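Local coordinates for surface-associated protein CshB (Streptococcus gordonii, PDB 6YZG), which probably acts as a cell-wall-anchored adhesin that binds host fibronectin, the chain here comprising its second non-repetitive domain (NR2), at residues 125-130 / 138-143; 24-27 / 33-36; 271-274 / 278-281; 244-249 / 258-263; 151-156 / 185-190. All blocks are in the same frame, centred on the assembly; numbering follows the deposited sequence.

Interaction 1 of 5, residues 125-130 / 138-143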
# COMPACT_ATOMS: atom_id res chain seq x y z
N PHE A 125 9.63 25.75 -7.28
CA PHE A 125 9.95 26.19 -8.65
C PHE A 125 9.22 27.48 -9.01
O PHE A 125 8.09 27.64 -8.72
CB PHE A 125 9.42 25.15 -9.65
CG PHE A 125 10.09 23.81 -9.62
CD1 PHE A 125 11.35 23.62 -10.18
CD2 PHE A 125 9.49 22.72 -9.04
CE1 PHE A 125 11.97 22.38 -10.17
CE2 PHE A 125 10.12 21.49 -9.02
CZ PHE A 125 11.34 21.32 -9.59
N ASP A 126 9.97 28.34 -9.69
CA ASP A 126 9.38 29.48 -10.41
C ASP A 126 8.95 28.87 -11.75
O ASP A 126 9.69 28.08 -12.30
CB ASP A 126 10.38 30.63 -10.56
CG ASP A 126 10.52 31.54 -9.34
OD1 ASP A 126 9.53 31.92 -8.77
OD2 ASP A 126 11.65 31.85 -8.97
N ILE A 127 7.77 29.20 -12.19
CA ILE A 127 7.24 28.63 -13.46
C ILE A 127 6.96 29.76 -14.43
O ILE A 127 6.38 30.73 -14.02
CB ILE A 127 5.91 27.90 -13.20
CG1 ILE A 127 6.08 26.70 -12.27
CG2 ILE A 127 5.25 27.50 -14.51
CD1 ILE A 127 4.73 26.30 -11.77
N GLU A 128 7.34 29.56 -15.68
CA GLU A 128 7.02 30.50 -16.76
C GLU A 128 6.55 29.68 -17.96
O GLU A 128 7.16 28.69 -18.27
CB GLU A 128 8.27 31.28 -17.12
CG GLU A 128 8.24 32.03 -18.43
CD GLU A 128 9.68 32.45 -18.68
OE1 GLU A 128 10.20 33.15 -17.81
OE2 GLU A 128 10.30 31.94 -19.61
N ALA A 129 5.44 30.08 -18.53
CA ALA A 129 4.95 29.45 -19.76
C ALA A 129 4.86 30.53 -20.82
O ALA A 129 4.40 31.63 -20.53
CB ALA A 129 3.59 28.85 -19.56
N THR A 130 5.31 30.21 -22.02
CA THR A 130 5.15 31.12 -23.19
C THR A 130 4.49 30.40 -24.34
O THR A 130 4.70 29.22 -24.57
CB THR A 130 6.47 31.73 -23.62
OG1 THR A 130 7.33 30.68 -24.10
CG2 THR A 130 7.15 32.51 -22.52
N PRO A 138 -0.26 29.49 -17.01
CA PRO A 138 -0.29 28.05 -17.23
C PRO A 138 -1.37 27.34 -16.41
O PRO A 138 -1.90 27.92 -15.43
CB PRO A 138 1.08 27.67 -16.69
CG PRO A 138 1.34 28.60 -15.58
CD PRO A 138 0.73 29.94 -16.03
N THR A 139 -1.71 26.17 -16.84
CA THR A 139 -2.61 25.24 -16.14
C THR A 139 -1.73 24.06 -15.73
O THR A 139 -1.30 23.30 -16.62
CB THR A 139 -3.79 24.81 -16.99
OG1 THR A 139 -4.57 25.96 -17.32
CG2 THR A 139 -4.66 23.78 -16.28
N VAL A 140 -1.44 23.96 -14.46
CA VAL A 140 -0.45 23.02 -13.92
C VAL A 140 -1.16 21.92 -13.18
O VAL A 140 -2.07 22.20 -12.40
CB VAL A 140 0.51 23.70 -12.97
CG1 VAL A 140 1.46 22.71 -12.39
CG2 VAL A 140 1.27 24.81 -13.67
N VAL A 141 -0.79 20.68 -13.47
CA VAL A 141 -1.32 19.52 -12.71
C VAL A 141 -0.18 18.87 -11.94
O VAL A 141 0.98 18.90 -12.41
CB VAL A 141 -2.03 18.47 -13.58
CG1 VAL A 141 -3.34 19.06 -14.09
CG2 VAL A 141 -1.15 17.96 -14.71
N MET A 142 -0.49 18.36 -10.76
CA MET A 142 0.55 17.75 -9.90
C MET A 142 -0.03 16.50 -9.20
O MET A 142 -1.21 16.41 -9.00
CB MET A 142 1.12 18.78 -8.90
CG MET A 142 2.19 19.81 -9.52
SD MET A 142 2.80 20.89 -8.22
CE MET A 142 4.10 19.76 -7.73
N ALA A 143 0.86 15.55 -8.92
CA ALA A 143 0.52 14.33 -8.19
C ALA A 143 1.78 13.80 -7.55
O ALA A 143 2.90 14.14 -7.93
CB ALA A 143 -0.07 13.27 -9.14
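Ala129 and Pro138 mark the closest backbone approach of segments 125-130 and 138-143, with Ala129 CA 6.0 Å from Pro138 CA. From there the two strands of the hairpin splay, until Phe125 CA and Ala143 CA lie 15.2 Å apart. What joins them is therefore apolar side-chain packing in the angle of the fork. At its narrow end Ala129 CB faces Pro138 CB at 4.0 Å. Two residues back along the strand, Ile127 bridges the widening gap with both of its branches. Its CG2 methyl meets Pro138 CG on the proline ring at 4.2 Å, while the CG1 branch, extended at chi2 (164°), carries CD1 out to Val140 CG2, also at 4.2 Å. All four side chains are buried, and the three contacts lie at ordinary van der Waals separations. Towards the hairpin turn the strands do pair, since Ala129 shares backbone hydrogen bonding with Val136. The second subunit packs here: its Val246 lies on Ile127 and its Ala243 on Pro138, and Phe125, Asp126 and Thr139 to Ala143 form antiparallel ladders with its strands. On the flank of strand 119-131, within the same chain, strand 33-41 pairs with Asp126, Glu128 and Thr130 through Thr38, Thr36 and Val34, so that the fork joins the sheet of one subunit to strands of the other.

Interaction 2 of 5, residues 24-27 / 33-36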
# COMPACT_ATOMS: atom_id res chain seq x y z
N THR A 24 17.56 24.90 -14.13
CA THR A 24 16.37 25.03 -14.96
C THR A 24 16.02 23.72 -15.66
O THR A 24 16.89 22.90 -16.02
CB THR A 24 16.49 26.15 -16.02
OG1 THR A 24 17.54 25.80 -16.96
CG2 THR A 24 16.66 27.48 -15.35
N PHE A 25 14.71 23.58 -15.90
CA PHE A 25 14.13 22.50 -16.73
C PHE A 25 13.32 23.23 -17.79
O PHE A 25 12.42 24.02 -17.42
CB PHE A 25 13.25 21.52 -15.94
CG PHE A 25 12.55 20.50 -16.77
CD1 PHE A 25 11.31 20.78 -17.33
CD2 PHE A 25 13.17 19.28 -17.04
CE1 PHE A 25 10.70 19.86 -18.15
CE2 PHE A 25 12.51 18.34 -17.83
CZ PHE A 25 11.30 18.66 -18.38
N THR A 26 13.53 22.97 -19.07
CA THR A 26 12.81 23.66 -20.13
C THR A 26 12.31 22.66 -21.18
O THR A 26 13.06 21.77 -21.58
CB THR A 26 13.77 24.65 -20.82
OG1 THR A 26 14.46 25.48 -19.89
CG2 THR A 26 12.97 25.48 -21.80
N LYS A 27 11.06 22.75 -21.57
CA LYS A 27 10.47 21.81 -22.53
C LYS A 27 9.44 22.56 -23.37
O LYS A 27 8.53 23.21 -22.83
CB LYS A 27 9.84 20.60 -21.84
CG LYS A 27 9.13 19.61 -22.77
CD LYS A 27 10.06 18.85 -23.66
CE LYS A 27 9.28 17.92 -24.58
NZ LYS A 27 10.16 17.08 -25.44
N TYR A 33 4.63 26.11 -27.45
CA TYR A 33 4.28 26.27 -26.00
C TYR A 33 5.48 25.77 -25.18
O TYR A 33 5.72 24.55 -25.17
CB TYR A 33 2.98 25.56 -25.70
CG TYR A 33 2.31 25.98 -24.42
CD1 TYR A 33 2.84 25.65 -23.19
CD2 TYR A 33 1.15 26.70 -24.43
CE1 TYR A 33 2.24 26.06 -22.00
CE2 TYR A 33 0.55 27.14 -23.27
CZ TYR A 33 1.11 26.81 -22.04
OH TYR A 33 0.54 27.22 -20.86
N VAL A 34 6.18 26.71 -24.55
CA VAL A 34 7.45 26.44 -23.84
C VAL A 34 7.22 26.66 -22.35
O VAL A 34 6.79 27.76 -21.95
CB VAL A 34 8.63 27.30 -24.32
CG1 VAL A 34 9.87 26.91 -23.50
CG2 VAL A 34 8.84 27.11 -25.83
N VAL A 35 7.57 25.65 -21.57
CA VAL A 35 7.54 25.79 -20.10
C VAL A 35 8.96 25.77 -19.58
O VAL A 35 9.82 24.98 -20.01
CB VAL A 35 6.69 24.69 -19.46
CG1 VAL A 35 5.25 24.75 -19.89
CG2 VAL A 35 7.24 23.33 -19.67
N THR A 36 9.20 26.67 -18.64
CA THR A 36 10.52 26.75 -18.01
C THR A 36 10.30 26.69 -16.52
O THR A 36 9.55 27.56 -15.97
CB THR A 36 11.27 28.03 -18.36
OG1 THR A 36 11.38 28.14 -19.80
CG2 THR A 36 12.64 28.04 -17.74
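Phe25, whose carbonyl oxygen lies 3.4 Å from Thr36 CA across the contact, has its ring in edge-to-face pairs with Trp10 and Phe4, while the ring of Tyr33 holds Val35 CG1 in its plane, at its edge. The rings belong to an antiparallel beta hairpin, strands 24-30 and 33-41, whose short segments meet at 169° with axes 4.9 Å apart. Lys27 and Val35 form the hydrogen-bonded pair: Lys27 N donates to Val35 O at 3.0 Å, and Val35 N returns a nearly straight bond (175°) to Lys27 O. The neighbouring pair, Thr26 with Thr36, is non-hydrogen-bonded and its CA atoms close to 4.4 Å. On that face the two threonines stand side by side and point the same way. Each puts OG1 beside the backbone N and its methyl anti to that N, and Thr26 CG2 also touches Val34 CG1. The other face carries Lys27 and Val35, with Phe262 of the second subunit packed on the valine. Strand 119-131 continues the sheet beyond Val34 and Thr36, through Thr130 and Glu128. In the threonine pair, methyl meets hydroxyl, Thr26 CG2 standing 3.7 Å from Thr36 OG1.

Interaction 3 of 5, residues 271-274 / 278-281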
# COMPACT_ATOMS: atom_id res chain seq x y z
N PRO A 271 -21.71 -32.19 -9.58
CA PRO A 271 -21.62 -33.56 -9.10
C PRO A 271 -21.80 -33.63 -7.57
O PRO A 271 -21.77 -32.56 -6.86
CB PRO A 271 -20.21 -34.01 -9.51
CG PRO A 271 -19.42 -32.73 -9.64
CD PRO A 271 -20.42 -31.67 -10.06
N GLU A 272 -22.04 -34.84 -7.08
CA GLU A 272 -22.17 -35.12 -5.62
C GLU A 272 -20.80 -34.86 -4.98
O GLU A 272 -20.74 -34.34 -3.87
CB GLU A 272 -22.66 -36.55 -5.41
CG GLU A 272 -22.77 -36.92 -3.94
CD GLU A 272 -23.67 -38.11 -3.68
OE1 GLU A 272 -23.76 -38.53 -2.50
OE2 GLU A 272 -24.27 -38.62 -4.65
N SER A 273 -19.74 -35.28 -5.65
CA SER A 273 -18.36 -35.26 -5.09
C SER A 273 -17.38 -35.35 -6.24
O SER A 273 -17.72 -35.96 -7.28
CB SER A 273 -18.16 -36.41 -4.14
OG SER A 273 -16.82 -36.44 -3.62
N TYR A 274 -16.16 -34.85 -6.04
CA TYR A 274 -15.03 -35.10 -6.97
C TYR A 274 -14.32 -36.43 -6.63
O TYR A 274 -13.47 -36.88 -7.45
CB TYR A 274 -14.11 -33.89 -6.89
CG TYR A 274 -14.44 -32.84 -7.92
CD1 TYR A 274 -15.71 -32.29 -8.03
CD2 TYR A 274 -13.45 -32.45 -8.81
CE1 TYR A 274 -15.97 -31.31 -8.99
CE2 TYR A 274 -13.73 -31.55 -9.82
CZ TYR A 274 -14.95 -30.92 -9.85
OH TYR A 274 -15.05 -30.02 -10.89
N PHE A 278 -9.50 -38.45 -5.66
CA PHE A 278 -9.00 -37.08 -5.98
C PHE A 278 -8.62 -36.34 -4.68
O PHE A 278 -7.53 -35.74 -4.57
CB PHE A 278 -10.10 -36.31 -6.74
CG PHE A 278 -9.66 -34.94 -7.19
CD1 PHE A 278 -8.83 -34.79 -8.29
CD2 PHE A 278 -10.09 -33.81 -6.53
CE1 PHE A 278 -8.42 -33.53 -8.70
CE2 PHE A 278 -9.66 -32.56 -6.94
CZ PHE A 278 -8.82 -32.42 -8.01
N HIS A 279 -9.53 -36.32 -3.71
CA HIS A 279 -9.35 -35.51 -2.48
C HIS A 279 -8.11 -35.93 -1.69
O HIS A 279 -7.58 -35.04 -0.96
CB HIS A 279 -10.55 -35.59 -1.56
CG HIS A 279 -11.70 -34.79 -2.05
ND1 HIS A 279 -13.01 -35.12 -1.73
CD2 HIS A 279 -11.75 -33.65 -2.78
CE1 HIS A 279 -13.83 -34.22 -2.26
NE2 HIS A 279 -13.06 -33.28 -2.89
N THR A 280 -7.70 -37.21 -1.73
CA THR A 280 -6.61 -37.72 -0.85
C THR A 280 -5.22 -37.65 -1.52
O THR A 280 -4.26 -38.05 -0.86
CB THR A 280 -6.87 -39.15 -0.37
OG1 THR A 280 -7.18 -39.92 -1.52
CG2 THR A 280 -8.02 -39.21 0.61
N ILE A 281 -5.11 -37.20 -2.77
CA ILE A 281 -3.78 -37.01 -3.42
C ILE A 281 -3.08 -35.92 -2.60
O ILE A 281 -3.75 -35.01 -2.13
CB ILE A 281 -3.94 -36.67 -4.91
CG1 ILE A 281 -4.74 -37.77 -5.63
CG2 ILE A 281 -2.58 -36.44 -5.55
CD1 ILE A 281 -5.08 -37.49 -7.07
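This is a surface contact, local in the chain, where the loop after strand 258-263 meets the short helix 276-279 that follows it. Ser273 OG is hydrogen-bonded to Gly275 N, an ST turn at the entry to the helix. Tyr274 and Phe278 carry the contact. Their rings form an oblique aromatic pair, with centroids 5.9 Å apart and planes at 56°. Tyr274 CD2 lies over one face of the Phe278 ring. With CG anti to the backbone N (chi1 -176°), Phe278 swings its ring towards the tyrosine, and the pair is closed at its base by Phe278 CD2, 4.0 Å from Tyr274 CB. His279 reaches back over the same corner: its NE2 is 4.2 Å from Tyr274 CB, a van der Waals contact; the hydrogen bond of NE2 goes to Gly242 O. This bond ties the helix to the connection before strand 245-252. The second subunit also reaches the corner, with Asn159 of that chain packing on Phe278 and His279, and its Thr161 on Tyr274. Across the turn from loop to helix, Phe278 CB sits 3.5 Å from Tyr274 O.

Interaction 4 of 5, residues 244-249 / 258-263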
# COMPACT_ATOMS: atom_id res chain seq x y z
N SER A 244 -13.09 -30.40 -0.49
CA SER A 244 -13.56 -30.72 0.88
C SER A 244 -12.64 -30.14 1.93
O SER A 244 -13.00 -30.25 3.12
CB SER A 244 -13.70 -32.21 1.04
OG SER A 244 -12.47 -32.88 0.97
N GLU A 245 -11.50 -29.57 1.54
CA GLU A 245 -10.55 -28.94 2.51
C GLU A 245 -9.96 -27.70 1.84
O GLU A 245 -9.56 -27.78 0.67
CB GLU A 245 -9.40 -29.88 2.89
CG GLU A 245 -9.89 -31.22 3.47
CD GLU A 245 -9.01 -32.18 4.28
OE1 GLU A 245 -8.73 -31.88 5.47
OE2 GLU A 245 -8.78 -33.33 3.81
N VAL A 246 -10.00 -26.57 2.54
CA VAL A 246 -9.28 -25.38 2.09
C VAL A 246 -8.49 -24.84 3.24
O VAL A 246 -8.92 -24.95 4.41
CB VAL A 246 -10.20 -24.30 1.55
CG1 VAL A 246 -10.87 -24.74 0.28
CG2 VAL A 246 -11.17 -23.82 2.54
N GLY A 247 -7.30 -24.34 2.97
CA GLY A 247 -6.40 -23.74 4.00
C GLY A 247 -6.08 -22.31 3.66
O GLY A 247 -6.02 -21.92 2.50
N PHE A 248 -5.79 -21.55 4.69
CA PHE A 248 -5.41 -20.15 4.59
C PHE A 248 -4.28 -19.94 5.57
O PHE A 248 -4.45 -20.25 6.76
CB PHE A 248 -6.60 -19.25 4.91
CG PHE A 248 -6.31 -17.76 4.84
CD1 PHE A 248 -6.18 -17.12 3.62
CD2 PHE A 248 -6.13 -17.02 5.99
CE1 PHE A 248 -5.98 -15.74 3.56
CE2 PHE A 248 -5.94 -15.64 5.90
CZ PHE A 248 -5.82 -15.02 4.68
N TYR A 249 -3.18 -19.37 5.07
CA TYR A 249 -1.96 -19.22 5.91
C TYR A 249 -1.44 -17.81 5.77
O TYR A 249 -1.42 -17.28 4.64
CB TYR A 249 -0.86 -20.21 5.50
CG TYR A 249 -1.30 -21.64 5.59
CD1 TYR A 249 -1.90 -22.27 4.51
CD2 TYR A 249 -1.08 -22.39 6.74
CE1 TYR A 249 -2.35 -23.58 4.61
CE2 TYR A 249 -1.53 -23.67 6.86
CZ TYR A 249 -2.16 -24.27 5.79
OH TYR A 249 -2.57 -25.60 5.86
N MET A 258 -8.80 -13.37 5.90
CA MET A 258 -9.40 -14.33 4.96
C MET A 258 -10.79 -13.87 4.56
O MET A 258 -11.62 -13.59 5.43
CB MET A 258 -9.50 -15.70 5.60
CG MET A 258 -9.84 -16.80 4.63
SD MET A 258 -10.28 -18.34 5.46
CE MET A 258 -11.95 -17.94 5.90
N MET A 259 -11.05 -13.91 3.28
CA MET A 259 -12.41 -13.84 2.73
C MET A 259 -12.69 -15.18 2.05
O MET A 259 -11.81 -15.71 1.30
CB MET A 259 -12.52 -12.78 1.65
CG MET A 259 -12.22 -11.41 2.22
SD MET A 259 -12.33 -10.07 1.04
CE MET A 259 -14.06 -10.17 0.58
N MET A 260 -13.87 -15.71 2.24
CA MET A 260 -14.25 -17.00 1.62
C MET A 260 -15.70 -16.86 1.17
O MET A 260 -16.54 -16.37 1.97
CB MET A 260 -14.14 -18.20 2.55
CG MET A 260 -14.48 -19.52 1.84
SD MET A 260 -14.55 -20.93 3.03
CE MET A 260 -12.87 -21.06 3.55
N GLY A 261 -16.02 -17.29 -0.03
CA GLY A 261 -17.38 -17.27 -0.54
C GLY A 261 -17.65 -18.50 -1.35
O GLY A 261 -16.79 -19.36 -1.57
N PHE A 262 -18.93 -18.64 -1.66
CA PHE A 262 -19.44 -19.78 -2.43
C PHE A 262 -20.26 -19.24 -3.58
O PHE A 262 -21.06 -18.30 -3.39
CB PHE A 262 -20.24 -20.70 -1.54
CG PHE A 262 -19.46 -21.45 -0.52
CD1 PHE A 262 -18.93 -20.85 0.62
CD2 PHE A 262 -19.12 -22.78 -0.73
CE1 PHE A 262 -18.13 -21.57 1.49
CE2 PHE A 262 -18.40 -23.54 0.17
CZ PHE A 262 -17.87 -22.92 1.29
N LEU A 263 -20.16 -19.91 -4.72
CA LEU A 263 -21.00 -19.59 -5.89
C LEU A 263 -22.02 -20.73 -6.00
O LEU A 263 -21.63 -21.87 -5.89
CB LEU A 263 -20.13 -19.45 -7.14
CG LEU A 263 -18.99 -18.44 -7.03
CD1 LEU A 263 -18.24 -18.34 -8.34
CD2 LEU A 263 -19.48 -17.10 -6.57
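Met258 lies over one face of the Phe248 ring, and this pair accounts for most of the surface shared by segments 244-249 and 258-263. Met258 CB stands 3.6 Å from the centroid of the Phe248 ring and 13° off its normal, a CH-pi contact centred over that face. The methionine then runs back past the phenylalanine in the opposite sense: CG passes over Phe248 CG at 3.7 Å, and SD reaches Phe248 CB at 3.8 Å. The sulfur views the ring obliquely, a Met-aromatic contact with Met258 SD 4.7 Å from the Phe248 ring centroid, beside the CH-pi contact. In Phe248, CG anti to the backbone N carries the ring out to Met258, and chi2 (75°) turns its face to it. The other contact is tight: Val246 CG2 and Met260 CE come within 3.4 Å, the terminal methyl being brought round by the bend at chi3 (-66°). Between the backbones the gap widens. Phe248 CA and Met258 CA are 7.1 Å apart. Val246 CA and Met260 CA are separated by 9.8 Å, too far for a ladder. Both strands instead add to antiparallel sheet of the second subunit, an intersubunit exchange of strands consistent with a domain-swapped dimer. That chain also supplies the next shell. Its Phe156 makes an edge-to-face pair with Phe248, its Phe4 packs on Met258 and its Ile29 on Phe262. At the start of the strand, Asn159 OD1 of the second subunit accepts hydrogen bonds from Ser244 N and Glu245 N, while Lys40 of the same subunit forms a salt bridge with Glu245 OE1.

Interaction 5 of 5, residues 151-156 / 185-190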
# COMPACT_ATOMS: atom_id res chain seq x y z
N GLY A 151 1.99 7.49 7.46
CA GLY A 151 3.20 8.20 7.90
C GLY A 151 4.05 8.73 6.79
O GLY A 151 5.17 9.11 7.06
N GLU A 152 3.54 8.74 5.57
CA GLU A 152 4.31 9.20 4.38
C GLU A 152 3.59 10.44 3.85
O GLU A 152 2.41 10.35 3.55
CB GLU A 152 4.47 8.14 3.28
CG GLU A 152 5.20 6.90 3.78
CD GLU A 152 5.32 5.78 2.76
OE1 GLU A 152 4.29 5.42 2.18
OE2 GLU A 152 6.43 5.29 2.53
N PHE A 153 4.27 11.58 3.78
CA PHE A 153 3.63 12.87 3.47
C PHE A 153 4.16 13.42 2.16
O PHE A 153 5.39 13.54 1.97
CB PHE A 153 3.90 13.87 4.61
CG PHE A 153 3.57 13.37 6.01
CD1 PHE A 153 2.45 12.60 6.25
CD2 PHE A 153 4.45 13.61 7.02
CE1 PHE A 153 2.19 12.14 7.53
CE2 PHE A 153 4.25 13.08 8.29
CZ PHE A 153 3.07 12.43 8.56
N ALA A 154 3.24 13.86 1.30
CA ALA A 154 3.56 14.73 0.14
C ALA A 154 2.56 15.88 0.16
O ALA A 154 1.34 15.67 0.24
CB ALA A 154 3.54 13.95 -1.14
N ILE A 155 3.11 17.08 0.08
CA ILE A 155 2.34 18.34 0.21
C ILE A 155 2.64 19.16 -1.05
O ILE A 155 3.81 19.30 -1.40
CB ILE A 155 2.72 19.12 1.48
CG1 ILE A 155 2.41 18.28 2.72
CG2 ILE A 155 2.01 20.46 1.51
CD1 ILE A 155 3.12 18.79 3.96
N PHE A 156 1.65 19.80 -1.63
CA PHE A 156 1.74 20.64 -2.83
C PHE A 156 1.33 22.06 -2.50
O PHE A 156 0.24 22.24 -1.91
CB PHE A 156 0.81 20.08 -3.91
CG PHE A 156 0.99 18.60 -4.23
CD1 PHE A 156 0.44 17.67 -3.35
CD2 PHE A 156 1.75 18.17 -5.31
CE1 PHE A 156 0.58 16.32 -3.59
CE2 PHE A 156 1.90 16.80 -5.54
CZ PHE A 156 1.31 15.90 -4.66
N LYS A 185 -5.49 11.03 13.99
CA LYS A 185 -5.89 9.69 14.45
C LYS A 185 -5.28 8.60 13.58
O LYS A 185 -4.74 7.60 14.10
CB LYS A 185 -7.43 9.62 14.46
CG LYS A 185 -7.92 8.23 14.90
CD LYS A 185 -9.42 8.10 14.95
CE LYS A 185 -9.87 7.05 15.95
NZ LYS A 185 -9.16 5.77 15.75
N MET A 186 -5.30 8.75 12.26
CA MET A 186 -4.74 7.73 11.37
C MET A 186 -3.22 7.59 11.61
O MET A 186 -2.67 6.47 11.57
CB MET A 186 -4.95 8.10 9.91
CG MET A 186 -6.35 7.89 9.43
SD MET A 186 -6.60 8.77 7.83
CE MET A 186 -8.39 8.80 7.77
N LEU A 187 -2.55 8.72 11.77
CA LEU A 187 -1.09 8.75 11.97
C LEU A 187 -0.76 8.06 13.31
O LEU A 187 0.15 7.22 13.34
CB LEU A 187 -0.61 10.21 11.88
CG LEU A 187 0.87 10.42 12.09
CD1 LEU A 187 1.73 9.61 11.14
CD2 LEU A 187 1.17 11.91 12.00
N ASP A 188 -1.52 8.35 14.37
CA ASP A 188 -1.25 7.80 15.73
C ASP A 188 -1.60 6.32 15.71
O ASP A 188 -0.78 5.54 16.32
CB ASP A 188 -1.96 8.62 16.80
CG ASP A 188 -1.24 9.91 17.12
OD1 ASP A 188 0.02 9.98 16.92
OD2 ASP A 188 -1.89 10.81 17.60
N ASP A 189 -2.68 5.91 15.02
CA ASP A 189 -3.02 4.47 14.88
C ASP A 189 -1.89 3.75 14.15
O ASP A 189 -1.51 2.65 14.58
CB ASP A 189 -4.35 4.24 14.18
CG ASP A 189 -5.55 4.64 15.02
OD1 ASP A 189 -5.37 4.94 16.24
OD2 ASP A 189 -6.67 4.72 14.43
N GLU A 190 -1.32 4.35 13.11
CA GLU A 190 -0.22 3.72 12.34
C GLU A 190 1.00 3.64 13.25
O GLU A 190 1.74 2.62 13.14
CB GLU A 190 0.09 4.51 11.07
CG GLU A 190 0.98 3.80 10.10
CD GLU A 190 0.33 2.58 9.44
OE1 GLU A 190 1.08 1.83 8.82
OE2 GLU A 190 -0.91 2.41 9.51
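Leu187 reaches from its helix with both methyls against the strand entry. Its CD1 sits 3.8 Å from Gly151 CA, where the glycine backbone itself is the surface touched, and its CD2 meets Phe153 CZ at 4.0 Å. The second approach comes at the edge of the phenylalanine ring, close to its plane, and the two side chains cross at about a right angle. Leu187 CG is anti to the backbone N (chi1 179°), which carries the fork away from the helix towards these two residues. The Phe153 ring is also bordered by its own segment, with Gly151 O 4.1 Å above the plane over the ring centre. The contact thus seats one helix, 184-193, over the start of strand 153-158, an outermost strand, within its own chain, of the antiparallel sheet that strand 224-229 continues. Leu197, Leu200 and Tyr208 pack on Leu187, while Ile199, Leu211 and Pro227 pack on Phe153. On the helix's other side an i to i+4 salt bridge joins Lys185 NZ to Asp189 OD2 at 3.0 Å, and the carboxylate offers its syn lone pair. The backbone bond from Asp189 N to Lys185 O, 2.8 Å long, links the same two residues. Glu190 OE1 makes a further salt bridge with Arg194, and Phe153 to Phe156 pair on the strand side with a strand of the second subunit.

Along the chain the contacts follow in the order 2, 1, 5, 4, 3, each closing before the next opens. Interactions 1 and 2, centred 9 Å apart, share a sheet through the neighbouring strands 33-41 and 119-131. Interaction 5, about 27 Å from interaction 1 between centres, touches it where Phe156 packs on Met142 and Ala143. Interactions 4 and 3, with centres 16 Å apart, form a distant arm: interaction 4 is centred 51 Å from interaction 1, on the opposite side of the chain's centre. Since strands of that arm pair with the second subunit, and all five contacts touch it, the dimer probably completes each folded unit by exchanging these arms.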